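Local coordinates for protein citrate synthase (Metallosphaera sedula, PDB 6ABX) that probably catalyses the condensation of oxaloacetate with acetyl-CoA and water to give citrate and CoA, a step of the tricarboxylic acid cycle, at residues N90-L95 with A208-L213; Y28-S33 with Y48-G53; F251-Y256 with Y303-F308. One frame throughout, in Å; residues are numbered along the deposited sequence.

Contact 1 of 3, residues N90-L95 with A208-L213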
loop_
_atom_site.group_PDB
_atom_site.type_symbol
_atom_site.label_atom_id
_atom_site.label_comp_id
_atom_site.label_asym_id
_atom_site.label_seq_id
_atom_site.Cartn_x
_atom_site.Cartn_y
_atom_site.Cartn_z
ATOM N N ASN A 90 -3.633 4.462 16.621
ATOM C CA ASN A 90 -3.887 5.474 15.625
ATOM C C ASN A 90 -5.032 4.967 14.768
ATOM O O ASN A 90 -5.045 3.814 14.341
ATOM C CB ASN A 90 -2.616 5.745 14.812
ATOM C CG ASN A 90 -2.875 6.733 13.705
ATOM O OD1 ASN A 90 -3.575 6.391 12.792
ATOM N ND2 ASN A 90 -2.216 7.881 13.697
ATOM N N PRO A 91 -6.097 5.760 14.539
ATOM C CA PRO A 91 -7.267 5.188 13.892
ATOM C C PRO A 91 -6.999 4.736 12.457
ATOM O O PRO A 91 -7.623 3.802 11.993
ATOM C CB PRO A 91 -8.300 6.309 13.893
ATOM C CG PRO A 91 -7.752 7.408 14.750
ATOM C CD PRO A 91 -6.324 7.084 15.101
ATOM N N MET A 92 -6.076 5.411 11.781
ATOM C CA MET A 92 -5.677 4.963 10.422
ATOM C C MET A 92 -4.919 3.630 10.482
ATOM O O MET A 92 -5.112 2.771 9.627
ATOM C CB MET A 92 -4.875 6.074 9.720
ATOM C CG MET A 92 -5.758 7.186 9.177
ATOM S SD MET A 92 -6.978 6.700 7.897
ATOM C CE MET A 92 -5.939 6.857 6.448
ATOM N N ASP A 93 -4.149 3.380 11.544
ATOM C CA ASP A 93 -3.528 2.089 11.756
ATOM C C ASP A 93 -4.589 1.023 11.993
ATOM O O ASP A 93 -4.450 -0.084 11.528
ATOM C CB ASP A 93 -2.542 2.076 12.932
ATOM C CG ASP A 93 -1.317 2.973 12.702
ATOM O OD1 ASP A 93 -1.168 3.499 11.577
ATOM O OD2 ASP A 93 -0.518 3.180 13.676
ATOM N N ILE A 94 -5.652 1.361 12.743
ATOM C CA ILE A 94 -6.700 0.418 12.990
ATOM C C ILE A 94 -7.395 0.089 11.664
ATOM O O ILE A 94 -7.628 -1.029 11.360
ATOM C CB ILE A 94 -7.692 0.954 14.033
ATOM C CG1 ILE A 94 -7.014 1.127 15.393
ATOM C CG2 ILE A 94 -8.889 0.022 14.135
ATOM C CD1 ILE A 94 -7.887 1.839 16.422
ATOM N N LEU A 95 -7.702 1.121 10.876
ATOM C CA LEU A 95 -8.400 0.893 9.624
ATOM C C LEU A 95 -7.511 0.102 8.646
ATOM O O LEU A 95 -8.010 -0.822 7.996
ATOM C CB LEU A 95 -8.772 2.242 9.005
ATOM C CG LEU A 95 -9.654 2.113 7.758
ATOM C CD1 LEU A 95 -10.999 1.532 8.130
ATOM C CD2 LEU A 95 -9.805 3.449 7.024
ATOM N N ALA A 208 -1.035 5.253 2.446
ATOM C CA ALA A 208 -0.619 6.548 1.869
ATOM C C ALA A 208 -1.432 7.715 2.443
ATOM O O ALA A 208 -0.912 8.774 2.779
ATOM C CB ALA A 208 -0.748 6.524 0.357
ATOM N N LEU A 209 -2.743 7.530 2.504
ATOM C CA LEU A 209 -3.676 8.578 2.945
ATOM C C LEU A 209 -3.389 8.994 4.392
ATOM O O LEU A 209 -3.633 10.141 4.715
ATOM C CB LEU A 209 -5.108 8.081 2.799
ATOM C CG LEU A 209 -6.189 9.134 2.998
ATOM C CD1 LEU A 209 -6.052 10.245 1.991
ATOM C CD2 LEU A 209 -7.587 8.506 2.991
ATOM N N LYS A 210 -2.805 8.103 5.194
ATOM C CA LYS A 210 -2.439 8.456 6.598
ATOM C C LYS A 210 -1.454 9.635 6.652
ATOM O O LYS A 210 -1.403 10.375 7.646
ATOM C CB LYS A 210 -1.840 7.226 7.274
ATOM C CG LYS A 210 -1.461 7.464 8.726
ATOM C CD LYS A 210 -0.773 6.315 9.390
ATOM C CE LYS A 210 -0.129 6.759 10.699
ATOM N NZ LYS A 210 0.550 5.642 11.402
ATOM N N GLY A 211 -0.542 9.705 5.695
ATOM C CA GLY A 211 0.554 10.606 5.783
ATOM C C GLY A 211 0.111 12.056 5.716
ATOM O O GLY A 211 -0.718 12.413 4.881
ATOM N N PRO A 212 0.667 12.944 6.568
ATOM C CA PRO A 212 0.177 14.327 6.627
ATOM C C PRO A 212 0.406 15.149 5.362
ATOM O O PRO A 212 -0.262 16.165 5.232
ATOM C CB PRO A 212 0.893 14.939 7.827
ATOM C CG PRO A 212 2.154 14.113 7.935
ATOM C CD PRO A 212 1.752 12.692 7.522
ATOM N N LEU A 213 1.312 14.739 4.463
ATOM C CA LEU A 213 1.583 15.466 3.251
ATOM C C LEU A 213 0.649 15.048 2.092
ATOM O O LEU A 213 0.665 15.673 1.031
ATOM C CB LEU A 213 3.063 15.274 2.887
ATOM C CG LEU A 213 3.632 16.224 1.833
ATOM C CD1 LEU A 213 3.529 17.685 2.307
ATOM C CD2 LEU A 213 5.077 15.862 1.508
#
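Lys-210 and Met-92 bury more surface here than any other residues: Lys-210 packs its aliphatic part on Met-92 and carries its charge on to Asp-93. The lysine chain is extended throughout, with CG anti to the backbone N (chi1 -179°), and this stretches it along the first turn of helix 91-105 until its ammonium meets the carboxylate. Lys-210 NZ lies 2.8 Å from Asp-93 OD1, a salt bridge made through the syn lone pair, the one facing OD2. On the way the lysine passes Met-92, whose CB sits 3.8 Å from Lys-210 CG. The methionine itself is bent at chi2 and chi3, which curls its methyl back against the other backbone and the side chain of Leu-209: Met-92 CE stands 3.6 Å from Lys-210 N.

The contact joins two helices of the largely alpha-helical citrate synthase fold, the start of 91-105 and the end of 198-209, at the dimer interface. Asp-93 is also paired with Arg-96, and Lys-210 NZ forms a second salt bridge to Asp-197 of the second subunit. Asn-90 is the N-cap of helix 91-105, its OD1 taking weak capping bonds from the backbone N of Met-92 and Asp-93. Its amide meets the lysine from the opposite direction, Asn-90 ND2 lying 3.8 Å from Lys-210 CE.

Contact 2 of 3, residues Y28-S33 with Y48-G53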
loop_
_atom_site.group_PDB
_atom_site.type_symbol
_atom_site.label_atom_id
_atom_site.label_comp_id
_atom_site.label_asym_id
_atom_site.label_seq_id
_atom_site.Cartn_x
_atom_site.Cartn_y
_atom_site.Cartn_z
ATOM N N TYR A 28 -15.679 17.200 -11.957
ATOM C CA TYR A 28 -16.708 16.353 -12.567
ATOM C C TYR A 28 -16.454 14.879 -12.249
ATOM O O TYR A 28 -15.327 14.377 -12.292
ATOM C CB TYR A 28 -16.729 16.534 -14.088
ATOM C CG TYR A 28 -16.969 17.941 -14.547
ATOM C CD1 TYR A 28 -15.947 18.866 -14.495
ATOM C CD2 TYR A 28 -18.229 18.348 -14.945
ATOM C CE1 TYR A 28 -16.149 20.180 -14.881
ATOM C CE2 TYR A 28 -18.461 19.675 -15.284
ATOM C CZ TYR A 28 -17.423 20.585 -15.221
ATOM O OH TYR A 28 -17.579 21.889 -15.605
ATOM N N TYR A 29 -17.543 14.151 -11.970
ATOM C CA TYR A 29 -17.540 12.714 -11.814
ATOM C C TYR A 29 -18.311 12.121 -12.996
ATOM O O TYR A 29 -19.503 12.389 -13.147
ATOM C CB TYR A 29 -18.254 12.277 -10.531
ATOM C CG TYR A 29 -17.581 12.545 -9.198
ATOM C CD1 TYR A 29 -16.262 12.938 -9.062
ATOM C CD2 TYR A 29 -18.327 12.375 -8.046
ATOM C CE1 TYR A 29 -15.680 13.170 -7.820
ATOM C CE2 TYR A 29 -17.766 12.617 -6.800
ATOM C CZ TYR A 29 -16.460 13.024 -6.673
ATOM O OH TYR A 29 -15.926 13.224 -5.406
ATOM N N ARG A 30 -17.627 11.367 -13.845
ATOM C CA ARG A 30 -18.227 10.754 -15.053
ATOM C C ARG A 30 -19.009 11.785 -15.850
ATOM O O ARG A 30 -20.078 11.452 -16.415
ATOM C CB ARG A 30 -19.108 9.585 -14.655
ATOM C CG ARG A 30 -18.322 8.518 -13.910
ATOM C CD ARG A 30 -18.044 7.334 -14.787
ATOM N NE ARG A 30 -17.456 6.163 -14.127
ATOM C CZ ARG A 30 -16.447 5.491 -14.633
ATOM N NH1 ARG A 30 -15.982 5.861 -15.825
ATOM N NH2 ARG A 30 -15.926 4.469 -13.951
ATOM N N GLY A 31 -18.460 12.988 -15.913
ATOM C CA GLY A 31 -18.990 14.089 -16.706
ATOM C C GLY A 31 -20.020 14.958 -16.024
ATOM O O GLY A 31 -20.417 15.989 -16.564
ATOM N N TYR A 32 -20.493 14.551 -14.845
ATOM C CA TYR A 32 -21.476 15.336 -14.049
ATOM C C TYR A 32 -20.752 16.286 -13.080
ATOM O O TYR A 32 -19.848 15.892 -12.378
ATOM C CB TYR A 32 -22.402 14.402 -13.269
ATOM C CG TYR A 32 -23.271 13.561 -14.174
ATOM C CD1 TYR A 32 -24.416 14.101 -14.723
ATOM C CD2 TYR A 32 -22.902 12.292 -14.571
ATOM C CE1 TYR A 32 -25.208 13.338 -15.567
ATOM C CE2 TYR A 32 -23.668 11.531 -15.440
ATOM C CZ TYR A 32 -24.841 12.066 -15.937
ATOM O OH TYR A 32 -25.641 11.330 -16.797
ATOM N N SER A 33 -21.214 17.533 -13.064
ATOM C CA SER A 33 -20.627 18.556 -12.191
ATOM C C SER A 33 -20.818 18.162 -10.721
ATOM O O SER A 33 -21.912 17.788 -10.305
ATOM C CB SER A 33 -21.290 19.869 -12.451
ATOM O OG SER A 33 -20.955 20.791 -11.460
ATOM N N TYR A 48 -22.818 4.375 -7.340
ATOM C CA TYR A 48 -23.258 3.645 -8.539
ATOM C C TYR A 48 -22.616 4.263 -9.777
ATOM O O TYR A 48 -22.143 3.516 -10.679
ATOM C CB TYR A 48 -24.783 3.669 -8.661
ATOM C CG TYR A 48 -25.354 2.760 -9.740
ATOM C CD1 TYR A 48 -25.259 3.101 -11.078
ATOM C CD2 TYR A 48 -25.915 1.550 -9.404
ATOM C CE1 TYR A 48 -25.731 2.264 -12.069
ATOM C CE2 TYR A 48 -26.458 0.728 -10.374
ATOM C CZ TYR A 48 -26.299 1.059 -11.713
ATOM O OH TYR A 48 -26.768 0.179 -12.659
ATOM N N LEU A 49 -22.733 5.579 -9.888
ATOM C CA LEU A 49 -22.196 6.306 -11.063
ATOM C C LEU A 49 -20.706 6.026 -11.226
ATOM O O LEU A 49 -20.223 5.697 -12.356
ATOM C CB LEU A 49 -22.454 7.790 -10.897
ATOM C CG LEU A 49 -21.850 8.701 -11.952
ATOM C CD1 LEU A 49 -22.458 8.420 -13.327
ATOM C CD2 LEU A 49 -22.068 10.119 -11.546
ATOM N N LEU A 50 -19.962 6.132 -10.116
ATOM C CA LEU A 50 -18.516 5.990 -10.231
ATOM C C LEU A 50 -18.141 4.564 -10.648
ATOM O O LEU A 50 -17.260 4.367 -11.527
ATOM C CB LEU A 50 -17.863 6.403 -8.895
ATOM C CG LEU A 50 -17.805 7.900 -8.680
ATOM C CD1 LEU A 50 -17.400 8.260 -7.251
ATOM C CD2 LEU A 50 -16.858 8.579 -9.674
ATOM N N TRP A 51 -18.775 3.557 -10.062
ATOM C CA TRP A 51 -18.415 2.151 -10.336
ATOM C C TRP A 51 -18.932 1.675 -11.693
ATOM O O TRP A 51 -18.203 0.995 -12.380
ATOM C CB TRP A 51 -18.913 1.201 -9.251
ATOM C CG TRP A 51 -18.034 1.190 -8.021
ATOM C CD1 TRP A 51 -16.677 1.239 -7.966
ATOM C CD2 TRP A 51 -18.481 1.074 -6.660
ATOM N NE1 TRP A 51 -16.234 1.196 -6.663
ATOM C CE2 TRP A 51 -17.314 1.080 -5.833
ATOM C CE3 TRP A 51 -19.735 0.926 -6.053
ATOM C CZ2 TRP A 51 -17.379 0.972 -4.457
ATOM C CZ3 TRP A 51 -19.792 0.821 -4.687
ATOM C CH2 TRP A 51 -18.623 0.850 -3.899
ATOM N N TYR A 52 -20.148 2.078 -12.073
ATOM C CA TYR A 52 -20.807 1.455 -13.274
ATOM C C TYR A 52 -20.870 2.391 -14.469
ATOM O O TYR A 52 -21.233 1.926 -15.556
ATOM C CB TYR A 52 -22.200 0.967 -12.885
ATOM C CG TYR A 52 -22.219 -0.101 -11.826
ATOM C CD1 TYR A 52 -21.592 -1.322 -12.038
ATOM C CD2 TYR A 52 -22.833 0.093 -10.589
ATOM C CE1 TYR A 52 -21.592 -2.312 -11.076
ATOM C CE2 TYR A 52 -22.852 -0.905 -9.627
ATOM C CZ TYR A 52 -22.207 -2.107 -9.866
ATOM O OH TYR A 52 -22.194 -3.098 -8.928
ATOM N N GLY A 53 -20.586 3.675 -14.302
ATOM C CA GLY A 53 -20.358 4.593 -15.385
ATOM C C GLY A 53 -21.591 5.345 -15.865
ATOM O O GLY A 53 -21.477 6.130 -16.777
#
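Arg-30 leaves its backbone with CG anti to the carbonyl carbon (chi1 -59°) and then bends at chi2 (-104°), a course that slides it past Leu-49, which points the opposite way, and delivers the guanidinium to the C-terminal end of helix 43-52. A chi1 of 174° sends the two methyls of Leu-49 back toward the hairpin: Leu-49 CD1 rests 3.8 Å from Arg-30 CB, while Leu-49 CD2 lies 3.8 Å from Tyr-32 CD2.

The polar end of the contact belongs to the arginine. NE and NH2 grip a single acceptor, Leu-50 O, side-on. The bond from Arg-30 NH2 to Leu-50 O is the shorter, 2.8 Å, and runs nearly along the carbonyl bond, whereas Arg-30 NE, at 3.2 Å from the same oxygen, approaches from above the carbonyl plane. A weak bond links NE to Leu-49 O as well. Both carbonyl oxygens lie at the edge of the guanidinium, near its plane, and Gly-53 CA comes over one face, 3.5 Å from Arg-30 NE. Gly-53, with positive phi, is where the chain leaves the helix.

Beside this, Leu-50 CD2 comes to 4.0 Å from Tyr-29 CB, the two side chains crossing at a slant. Tyr-29 and Tyr-32 are the ends of a type I' turn, the tight turn of a beta hairpin with a two-residue loop, Arg-30 and Gly-31. The Tyr-29 hydroxyl is held by Met-174 O and Asp-178 N, and helix 34-40 adds Leu-37 against both tyrosine side chains. A cationic group gripping carbonyls of the last helical turn sits at the negative end of the helix dipole, so the bonds probably gain from that field while the leucines close the apolar side.

Contact 3 of 3, residues F251-Y256 with Y303-F308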
loop_
_atom_site.group_PDB
_atom_site.type_symbol
_atom_site.label_atom_id
_atom_site.label_comp_id
_atom_site.label_asym_id
_atom_site.label_seq_id
_atom_site.Cartn_x
_atom_site.Cartn_y
_atom_site.Cartn_z
ATOM N N PHE A 251 -5.424 26.008 3.602
ATOM C CA PHE A 251 -5.228 26.869 2.427
ATOM C C PHE A 251 -4.150 26.229 1.576
ATOM O O PHE A 251 -3.328 25.526 2.089
ATOM C CB PHE A 251 -4.814 28.295 2.809
ATOM C CG PHE A 251 -5.935 29.255 3.047
ATOM C CD1 PHE A 251 -6.592 29.294 4.266
ATOM C CD2 PHE A 251 -6.249 30.205 2.103
ATOM C CE1 PHE A 251 -7.638 30.176 4.453
ATOM C CE2 PHE A 251 -7.258 31.117 2.315
ATOM C CZ PHE A 251 -7.976 31.080 3.477
ATOM N N GLY A 252 -4.179 26.522 0.288
ATOM C CA GLY A 252 -3.182 26.041 -0.611
ATOM C C GLY A 252 -3.704 24.814 -1.323
ATOM O O GLY A 252 -4.439 23.998 -0.756
ATOM N N HIS A 253 -3.384 24.729 -2.609
ATOM C CA HIS A 253 -3.533 23.490 -3.335
ATOM C C HIS A 253 -2.400 23.458 -4.359
ATOM O O HIS A 253 -1.975 24.483 -4.922
ATOM C CB HIS A 253 -4.952 23.321 -3.938
ATOM C CG HIS A 253 -5.403 21.896 -4.075
ATOM N ND1 HIS A 253 -6.680 21.484 -3.729
ATOM C CD2 HIS A 253 -4.755 20.769 -4.468
ATOM C CE1 HIS A 253 -6.799 20.182 -3.926
ATOM N NE2 HIS A 253 -5.638 19.719 -4.384
ATOM N N ARG A 254 -1.906 22.250 -4.566
ATOM C CA ARG A 254 -1.090 21.965 -5.678
ATOM C C ARG A 254 -1.940 22.075 -6.960
ATOM O O ARG A 254 -1.352 22.216 -8.008
ATOM C CB ARG A 254 -0.422 20.604 -5.443
ATOM C CG ARG A 254 0.298 20.488 -4.097
ATOM C CD ARG A 254 1.339 19.374 -4.001
ATOM N NE ARG A 254 1.952 19.321 -2.675
ATOM C CZ ARG A 254 3.222 19.003 -2.424
ATOM N NH1 ARG A 254 4.031 18.650 -3.408
ATOM N NH2 ARG A 254 3.684 19.056 -1.185
ATOM N N ILE A 255 -3.291 22.131 -6.884
ATOM C CA ILE A 255 -4.137 21.911 -8.089
ATOM C C ILE A 255 -5.106 23.075 -8.363
ATOM O O ILE A 255 -5.105 23.644 -9.453
ATOM C CB ILE A 255 -4.881 20.561 -8.013
ATOM C CG1 ILE A 255 -3.906 19.377 -8.052
ATOM C CG2 ILE A 255 -5.905 20.472 -9.136
ATOM C CD1 ILE A 255 -4.271 18.247 -7.124
ATOM N N TYR A 256 -5.969 23.441 -7.410
ATOM C CA TYR A 256 -6.907 24.507 -7.685
ATOM C C TYR A 256 -6.214 25.858 -7.566
ATOM O O TYR A 256 -5.481 26.080 -6.617
ATOM C CB TYR A 256 -8.140 24.435 -6.776
ATOM C CG TYR A 256 -8.976 23.215 -7.034
ATOM C CD1 TYR A 256 -9.738 23.107 -8.177
ATOM C CD2 TYR A 256 -9.057 22.204 -6.106
ATOM C CE1 TYR A 256 -10.488 21.976 -8.439
ATOM C CE2 TYR A 256 -9.793 21.066 -6.349
ATOM C CZ TYR A 256 -10.532 20.962 -7.511
ATOM O OH TYR A 256 -11.254 19.841 -7.757
ATOM N N TYR A 303 -5.753 29.483 -1.866
ATOM C CA TYR A 303 -7.203 29.600 -1.564
ATOM C C TYR A 303 -7.642 28.455 -0.657
ATOM O O TYR A 303 -6.898 27.489 -0.484
ATOM C CB TYR A 303 -8.053 29.576 -2.840
ATOM C CG TYR A 303 -8.063 30.871 -3.618
ATOM C CD1 TYR A 303 -9.008 31.857 -3.370
ATOM C CD2 TYR A 303 -7.118 31.105 -4.602
ATOM C CE1 TYR A 303 -9.014 33.045 -4.088
ATOM C CE2 TYR A 303 -7.095 32.296 -5.312
ATOM C CZ TYR A 303 -8.056 33.262 -5.067
ATOM O OH TYR A 303 -8.049 34.433 -5.776
ATOM N N PRO A 304 -8.821 28.530 -0.032
ATOM C CA PRO A 304 -9.263 27.461 0.853
ATOM C C PRO A 304 -9.384 26.164 0.058
ATOM O O PRO A 304 -9.923 26.161 -1.053
ATOM C CB PRO A 304 -10.593 27.908 1.415
ATOM C CG PRO A 304 -10.623 29.393 1.135
ATOM C CD PRO A 304 -9.805 29.601 -0.097
ATOM N N ASN A 305 -8.881 25.103 0.677
ATOM C CA ASN A 305 -8.945 23.716 0.213
ATOM C C ASN A 305 -10.160 23.043 0.876
ATOM O O ASN A 305 -10.732 23.539 1.829
ATOM C CB ASN A 305 -7.667 22.986 0.639
ATOM C CG ASN A 305 -7.495 21.651 -0.054
ATOM O OD1 ASN A 305 -7.564 21.582 -1.285
ATOM N ND2 ASN A 305 -7.312 20.588 0.717
ATOM N N VAL A 306 -10.503 21.849 0.400
ATOM C CA VAL A 306 -11.617 21.091 1.007
ATOM C C VAL A 306 -11.423 20.930 2.526
ATOM O O VAL A 306 -12.400 20.983 3.281
ATOM C CB VAL A 306 -11.742 19.734 0.278
ATOM C CG1 VAL A 306 -10.466 18.903 0.335
ATOM C CG2 VAL A 306 -12.961 18.968 0.732
ATOM N N ASP A 307 -10.184 20.706 2.973
ATOM C CA ASP A 307 -9.976 20.474 4.386
ATOM C C ASP A 307 -9.997 21.752 5.235
ATOM O O ASP A 307 -9.819 21.634 6.448
ATOM C CB ASP A 307 -8.698 19.714 4.729
ATOM C CG ASP A 307 -7.414 20.229 4.116
ATOM O OD1 ASP A 307 -7.406 21.363 3.635
ATOM O OD2 ASP A 307 -6.418 19.432 4.106
ATOM N N PHE A 308 -10.302 22.932 4.668
ATOM C CA PHE A 308 -10.589 24.064 5.506
ATOM C C PHE A 308 -11.867 23.841 6.314
ATOM O O PHE A 308 -11.945 24.214 7.503
ATOM C CB PHE A 308 -10.684 25.313 4.640
ATOM C CG PHE A 308 -10.752 26.585 5.439
ATOM C CD1 PHE A 308 -9.598 27.112 5.989
ATOM C CD2 PHE A 308 -11.961 27.202 5.695
ATOM C CE1 PHE A 308 -9.641 28.311 6.692
ATOM C CE2 PHE A 308 -12.012 28.379 6.438
ATOM C CZ PHE A 308 -10.845 28.901 6.968
HETATM O O HOH W 1 -5.670 26.892 -3.383
#
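Phe-251 lies beside Pro-304 and Phe-308, all three pointing the same way, yet its ring meets the two differently. Pro-304 CA stands over the centre of one face, 4.2 Å above the plane, and the pyrrolidine lies on that same face, with Pro-304 CD 3.8 Å from Phe-251 CE2. Toward Phe-308 the ring of Phe-251 turns an edge, an offset edge-to-face pair with planes at 84° and centroids 5.4 Å apart. With the ring cut back to an alanine here, the face of Phe-308 is likely to be left without its aromatic partner and a gap to open beside Pro-304.

The backbones are pinned by Gly-252 N, which donates to Tyr-303 O at 3.0 Å, next to a single beta bridge between Phe-251 and Pro-304. His-253 and Asn-305 cross at about a right angle. A chi1 of -167° turns the amide of Asn-305 away from its own backbone N and toward the imidazole; Asn-305 OD1 comes 2.6 Å from His-253 ND1, but at an angle too poor for a hydrogen bond. Asn-305 ND2 donates to Asp-307 OD1 at 3.0 Å, meeting the carboxylate from above its plane.

Asn-305 ND2 also binds the citrate anion. With Phe-251 in the acetyl-CoA site, His-253 in the oxaloacetate site, and His-253 and Asp-307 predicted as active-site residues, these paired loops form part of the citrate synthase active site.

Overall arrangement
The three contacts follow one another along the chain, and each touches the second subunit. Contact 1 is buried and joins two helix ends, of 91-105 and 198-209, through a salt bridge backed by apolar packing; contact 2, also buried but farther from the centre of the chain, sets hairpin 26-33 against the end of helix 43-52 by arginine-to-carbonyl bonds and leucines. Contact 3 is only partly buried and pairs two active-site loops, with aromatic packing instead of an ion pair across it. No helix, strand or loop segment is shared among them. Contacts 1 and 3 meet through Leu-213 and Arg-254, whereas contact 2 stands apart, its nearest atoms about 7 Å from those of contact 3.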